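Local coordinates for protein ribonucleoside-diphosphate reductase (Pseudomonas aeruginosa, PDB 5IM3) that probably reduces ribonucleoside diphosphates to deoxyribonucleotides for DNA synthesis, with thioredoxin as reductant, and binds dATP as an allosteric nucleotide, at residues G284-H289 / R340-Y345; A849-V854 / N877-G882. One frame throughout, in Å; residues are numbered along the deposited sequence.

Interaction 1: G284-H289 / R340-Y345; sequences GKAIDH and RAIEFY
The hydroxyl of Tyr345 takes the backbone N-H of Asp288 in a nearly straight hydrogen bond, Asp288 N to Tyr345 OH 3.0 Å with 168° at the hydrogen. The donor lies at the edge of the ring, near its plane. Tyr345 holds CG anti to its backbone N (chi1 159°), which sends the ring off helix 337-349 toward the chain leaving the end of helix 280-286. The same hydroxyl also has a weak hydrogen bond with Gln320 OE1, which adds a second partner at the phenol end.

The rest of the ring lies beside the backbone of Ala286 and Ile287. Tyr345 CE2 is 3.5 Å from Ala286 O, an oblique approach. Ile287 places its CG2 branch 3.7 Å from Tyr345 OH, the two side chains crossing at about a right angle. One helical turn back from Tyr345, Ile342 supplies the apolar part: Ala286 CB touches Ile342 CG1 at 3.7 Å and lies close to its CD1 as well. The carboxylate of Asp288 turns away from the tyrosine, and its OD1 accepts a hydrogen bond from Glu290 N.

The end of helix 280-286 and the loop that follows pack on the side of helix 337-349, whose segment 340-345 falls in the all-alpha domain of the reductase, near the protein surface. Helix 319-330 packs against Tyr345 through Met324 and Ala327, Ile287 leans on Tyr254 of helix 250-267, and Phe344 joins helix 337-349 to helix 620-640.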
loop_
_atom_site.group_PDB
_atom_site.type_symbol
_atom_site.label_atom_id
_atom_site.label_comp_id
_atom_site.label_asym_id
_atom_site.label_seq_id
_atom_site.Cartn_x
_atom_site.Cartn_y
_atom_site.Cartn_z
ATOM N N GLY A 284 28.145 -11.449 -63.772
ATOM C CA GLY A 284 29.084 -10.418 -63.366
ATOM C C GLY A 284 28.772 -9.066 -63.972
ATOM O O GLY A 284 29.083 -8.029 -63.379
ATOM N N LYS A 285 28.158 -9.053 -65.156
ATOM C CA LYS A 285 27.783 -7.796 -65.793
ATOM C C LYS A 285 26.477 -7.241 -65.241
ATOM O O LYS A 285 26.253 -6.027 -65.302
ATOM C CB LYS A 285 27.660 -7.990 -67.303
ATOM C CG LYS A 285 28.975 -8.280 -68.001
ATOM C CD LYS A 285 28.749 -8.587 -69.466
ATOM C CE LYS A 285 30.056 -8.861 -70.185
ATOM N NZ LYS A 285 29.820 -9.521 -71.496
ATOM N N ALA A 286 25.607 -8.103 -64.711
ATOM C CA ALA A 286 24.327 -7.647 -64.184
ATOM C C ALA A 286 24.476 -6.884 -62.876
ATOM O O ALA A 286 23.537 -6.193 -62.465
ATOM C CB ALA A 286 23.390 -8.839 -63.979
ATOM N N ILE A 287 25.631 -6.988 -62.217
ATOM C CA ILE A 287 25.824 -6.339 -60.927
ATOM C C ILE A 287 25.885 -4.829 -61.117
ATOM O O ILE A 287 26.580 -4.320 -62.009
ATOM C CB ILE A 287 27.091 -6.876 -60.242
ATOM C CG1 ILE A 287 26.899 -8.356 -59.877
ATOM C CG2 ILE A 287 27.418 -6.059 -58.993
ATOM C CD1 ILE A 287 28.132 -9.024 -59.295
ATOM N N ASP A 288 25.150 -4.108 -60.272
ATOM C CA ASP A 288 25.096 -2.650 -60.278
ATOM C C ASP A 288 25.839 -2.151 -59.043
ATOM O O ASP A 288 25.331 -2.259 -57.921
ATOM C CB ASP A 288 23.645 -2.174 -60.289
ATOM C CG ASP A 288 23.515 -0.667 -60.410
ATOM O OD1 ASP A 288 24.512 0.051 -60.186
ATOM O OD2 ASP A 288 22.400 -0.197 -60.721
ATOM N N HIS A 289 27.042 -1.609 -59.247
ATOM C CA HIS A 289 27.862 -1.157 -58.128
ATOM C C HIS A 289 27.287 0.073 -57.437
ATOM O O HIS A 289 27.652 0.348 -56.289
ATOM C CB HIS A 289 29.282 -0.843 -58.601
ATOM C CG HIS A 289 29.408 0.486 -59.278
ATOM N ND1 HIS A 289 29.065 0.683 -60.598
ATOM C CD2 HIS A 289 29.836 1.686 -58.816
ATOM C CE1 HIS A 289 29.279 1.947 -60.920
ATOM N NE2 HIS A 289 29.745 2.577 -59.857
ATOM N N ARG A 340 16.382 -15.539 -64.295
ATOM C CA ARG A 340 15.704 -15.493 -63.001
ATOM C C ARG A 340 16.639 -15.012 -61.899
ATOM O O ARG A 340 16.218 -14.268 -61.005
ATOM C CB ARG A 340 15.128 -16.869 -62.660
ATOM C CG ARG A 340 14.068 -17.354 -63.640
ATOM C CD ARG A 340 12.875 -16.408 -63.693
ATOM N NE ARG A 340 11.855 -16.859 -64.630
ATOM C CZ ARG A 340 10.727 -16.200 -64.880
ATOM N NH1 ARG A 340 10.466 -15.060 -64.252
ATOM N NH2 ARG A 340 9.856 -16.682 -65.759
ATOM N N ALA A 341 17.908 -15.421 -61.939
ATOM C CA ALA A 341 18.862 -14.943 -60.943
ATOM C C ALA A 341 19.007 -13.429 -61.009
ATOM O O ALA A 341 19.076 -12.758 -59.973
ATOM C CB ALA A 341 20.219 -15.621 -61.140
ATOM N N ILE A 342 19.046 -12.869 -62.221
ATOM C CA ILE A 342 19.124 -11.419 -62.364
ATOM C C ILE A 342 17.844 -10.765 -61.858
ATOM O O ILE A 342 17.884 -9.730 -61.183
ATOM C CB ILE A 342 19.420 -11.044 -63.829
ATOM C CG1 ILE A 342 20.827 -11.510 -64.217
ATOM C CG2 ILE A 342 19.271 -9.534 -64.052
ATOM C CD1 ILE A 342 21.127 -11.401 -65.703
ATOM N N GLU A 343 16.689 -11.353 -62.178
ATOM C CA GLU A 343 15.426 -10.827 -61.667
ATOM C C GLU A 343 15.410 -10.823 -60.140
ATOM O O GLU A 343 14.937 -9.864 -59.520
ATOM C CB GLU A 343 14.259 -11.649 -62.218
ATOM C CG GLU A 343 12.874 -11.177 -61.773
ATOM C CD GLU A 343 11.767 -12.140 -62.174
ATOM O OE1 GLU A 343 12.063 -13.141 -62.859
ATOM O OE2 GLU A 343 10.599 -11.900 -61.798
ATOM N N PHE A 344 15.936 -11.880 -59.514
ATOM C CA PHE A 344 15.938 -11.939 -58.054
ATOM C C PHE A 344 16.984 -11.000 -57.466
ATOM O O PHE A 344 16.768 -10.409 -56.400
ATOM C CB PHE A 344 16.191 -13.372 -57.573
ATOM C CG PHE A 344 15.205 -14.386 -58.097
ATOM C CD1 PHE A 344 13.989 -13.994 -58.635
ATOM C CD2 PHE A 344 15.502 -15.740 -58.043
ATOM C CE1 PHE A 344 13.094 -14.930 -59.113
ATOM C CE2 PHE A 344 14.609 -16.679 -58.519
ATOM C CZ PHE A 344 13.404 -16.274 -59.053
ATOM N N TYR A 345 18.130 -10.860 -58.134
ATOM C CA TYR A 345 19.164 -9.961 -57.636
ATOM C C TYR A 345 18.697 -8.512 -57.678
ATOM O O TYR A 345 18.935 -7.749 -56.736
ATOM C CB TYR A 345 20.449 -10.128 -58.447
ATOM C CG TYR A 345 21.370 -8.935 -58.343
ATOM C CD1 TYR A 345 22.202 -8.768 -57.242
ATOM C CD2 TYR A 345 21.398 -7.968 -59.339
ATOM C CE1 TYR A 345 23.038 -7.673 -57.141
ATOM C CE2 TYR A 345 22.229 -6.874 -59.250
ATOM C CZ TYR A 345 23.048 -6.729 -58.152
ATOM O OH TYR A 345 23.875 -5.632 -58.070
#

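Interaction 2: A849-V854 / N877-G882; sequences ATAFEV and NLYIAG
Ala851 sets its methyl squarely over the ring of Tyr879: Ala851 CB stands 3.8 Å from the ring centroid and only 9° off the normal, a CH-pi contact over the middle of the face. Its carbonyl oxygen reaches the base of the same side chain, Ala851 O to Tyr879 CB 3.6 Å. With Tyr879 CG beside its backbone N and anti to the carbonyl carbon (chi1 -56°), the ring is swung round to present its face to the Ala851 methyl.

Phe852 follows and lies against the strand itself. Tyr879 directs an edge at the phenylalanine face in a T-shaped pair, centroids 5.6 Å apart and planes at 86°, while Tyr879 CB also sits over that face toward its rim. The rim of the Phe852 ring runs along the strand backbone: Phe852 CE1 comes within 3.7 Å of Ile880 O, which lies near the ring plane. Farther along, the backbone oxygen of Phe852 meets the methyl of Ala881, Phe852 O to Ala881 CB 3.9 Å. No hydrogen bond joins the two segments; the contact is apolar and aromatic, and the Tyr879 hydroxyl finds its partner in Glu786.

Within the barrel-domain region, the contact packs the loop between helices 842-847 and 856-866 against strand 878-881. That strand pairs in parallel with strand 906-909, whose Arg907 and Leu909 also touch Phe852, while Ile880 points away from the loop and packs on helix 885-897.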
loop_
_atom_site.group_PDB
_atom_site.type_symbol
_atom_site.label_atom_id
_atom_site.label_comp_id
_atom_site.label_asym_id
_atom_site.label_seq_id
_atom_site.Cartn_x
_atom_site.Cartn_y
_atom_site.Cartn_z
ATOM N N ALA A 849 3.783 11.117 -33.418
ATOM C CA ALA A 849 3.414 10.460 -32.183
ATOM C C ALA A 849 4.086 9.097 -32.129
ATOM O O ALA A 849 4.250 8.422 -33.145
ATOM C CB ALA A 849 1.899 10.317 -32.086
ATOM N N THR A 850 4.506 8.714 -30.932
ATOM C CA THR A 850 5.222 7.474 -30.700
ATOM C C THR A 850 4.237 6.347 -30.359
ATOM O O THR A 850 3.034 6.565 -30.211
ATOM C CB THR A 850 6.291 7.742 -29.632
ATOM O OG1 THR A 850 7.545 7.984 -30.282
ATOM C CG2 THR A 850 6.438 6.610 -28.633
ATOM N N ALA A 851 4.747 5.116 -30.278
ATOM C CA ALA A 851 3.890 3.954 -30.064
ATOM C C ALA A 851 3.023 4.086 -28.814
ATOM O O ALA A 851 1.854 3.694 -28.819
ATOM C CB ALA A 851 4.748 2.695 -29.979
ATOM N N PHE A 852 3.582 4.619 -27.723
ATOM C CA PHE A 852 2.827 4.708 -26.477
ATOM C C PHE A 852 1.941 5.943 -26.392
ATOM O O PHE A 852 1.183 6.067 -25.425
ATOM C CB PHE A 852 3.774 4.681 -25.277
ATOM C CG PHE A 852 4.065 3.297 -24.784
ATOM C CD1 PHE A 852 3.061 2.531 -24.220
ATOM C CD2 PHE A 852 5.336 2.761 -24.883
ATOM C CE1 PHE A 852 3.313 1.257 -23.768
ATOM C CE2 PHE A 852 5.598 1.485 -24.429
ATOM C CZ PHE A 852 4.585 0.731 -23.872
ATOM N N GLU A 853 2.008 6.852 -27.366
ATOM C CA GLU A 853 1.103 7.997 -27.410
ATOM C C GLU A 853 0.220 7.959 -28.653
ATOM O O GLU A 853 -0.320 8.988 -29.061
ATOM C CB GLU A 853 1.880 9.316 -27.316
ATOM C CG GLU A 853 3.246 9.330 -27.991
ATOM C CD GLU A 853 4.202 10.345 -27.401
ATOM O OE1 GLU A 853 4.135 10.599 -26.178
ATOM O OE2 GLU A 853 5.039 10.873 -28.156
ATOM N N VAL A 854 0.060 6.783 -29.257
ATOM C CA VAL A 854 -1.004 6.511 -30.216
ATOM C C VAL A 854 -2.011 5.601 -29.528
ATOM O O VAL A 854 -1.635 4.566 -28.963
ATOM C CB VAL A 854 -0.473 5.857 -31.505
ATOM C CG1 VAL A 854 -1.629 5.519 -32.443
ATOM C CG2 VAL A 854 0.518 6.772 -32.206
ATOM N N ASN A 877 1.848 -6.379 -32.193
ATOM C CA ASN A 877 2.156 -5.874 -30.866
ATOM C C ASN A 877 1.210 -4.734 -30.519
ATOM O O ASN A 877 0.851 -3.922 -31.376
ATOM C CB ASN A 877 3.604 -5.399 -30.793
ATOM C CG ASN A 877 4.589 -6.533 -30.928
ATOM O OD1 ASN A 877 4.379 -7.621 -30.391
ATOM N ND2 ASN A 877 5.665 -6.293 -31.662
ATOM N N LEU A 878 0.784 -4.689 -29.263
ATOM C CA LEU A 878 -0.106 -3.646 -28.783
ATOM C C LEU A 878 0.574 -2.870 -27.668
ATOM O O LEU A 878 1.228 -3.452 -26.796
ATOM C CB LEU A 878 -1.433 -4.228 -28.296
ATOM C CG LEU A 878 -2.343 -4.796 -29.390
ATOM C CD1 LEU A 878 -3.613 -5.347 -28.774
ATOM C CD2 LEU A 878 -2.685 -3.746 -30.437
ATOM N N TYR A 879 0.423 -1.548 -27.718
ATOM C CA TYR A 879 1.037 -0.639 -26.762
ATOM C C TYR A 879 -0.070 0.070 -26.000
ATOM O O TYR A 879 -0.955 0.680 -26.607
ATOM C CB TYR A 879 1.945 0.362 -27.476
ATOM C CG TYR A 879 3.007 -0.312 -28.309
ATOM C CD1 TYR A 879 2.737 -0.733 -29.604
ATOM C CD2 TYR A 879 4.276 -0.540 -27.796
ATOM C CE1 TYR A 879 3.703 -1.358 -30.367
ATOM C CE2 TYR A 879 5.248 -1.161 -28.553
ATOM C CZ TYR A 879 4.957 -1.570 -29.834
ATOM O OH TYR A 879 5.928 -2.191 -30.584
ATOM N N ILE A 880 -0.029 -0.022 -24.676
ATOM C CA ILE A 880 -1.080 0.510 -23.825
ATOM C C ILE A 880 -0.421 1.266 -22.684
ATOM O O ILE A 880 0.251 0.662 -21.840
ATOM C CB ILE A 880 -2.002 -0.591 -23.286
ATOM C CG1 ILE A 880 -2.711 -1.292 -24.451
ATOM C CG2 ILE A 880 -3.006 0.003 -22.298
ATOM C CD1 ILE A 880 -3.659 -2.395 -24.036
ATOM N N ALA A 881 -0.606 2.581 -22.663
ATOM C CA ALA A 881 -0.269 3.384 -21.500
ATOM C C ALA A 881 -1.509 3.552 -20.632
ATOM O O ALA A 881 -2.643 3.472 -21.113
ATOM C CB ALA A 881 0.282 4.747 -21.918
ATOM N N GLY A 882 -1.283 3.777 -19.342
ATOM C CA GLY A 882 -2.370 3.809 -18.384
ATOM C C GLY A 882 -2.473 2.492 -17.648
ATOM O O GLY A 882 -2.636 2.464 -16.424
#

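Overall arrangement
Interactions 1 and 2 are separate packing points of one large chain, their centres 42 Å apart and their nearest atoms about 27 Å apart. They follow one another in sequence: 284-289 with 340-345 closes well before 849-854 with 877-882 opens. Interaction 1 is a surface contact of a helix end and its following loop with another helix, centred about 27 Å from the middle of the chain; interaction 2 is buried, about 16 Å from that middle, and joins a loop to a strand. Each centres on a tyrosine: in interaction 1 its hydroxyl takes a hydrogen bond across the contact, whereas in interaction 2 no hydrogen bond crosses and the ring does the packing. Neither is part of the dATP pockets.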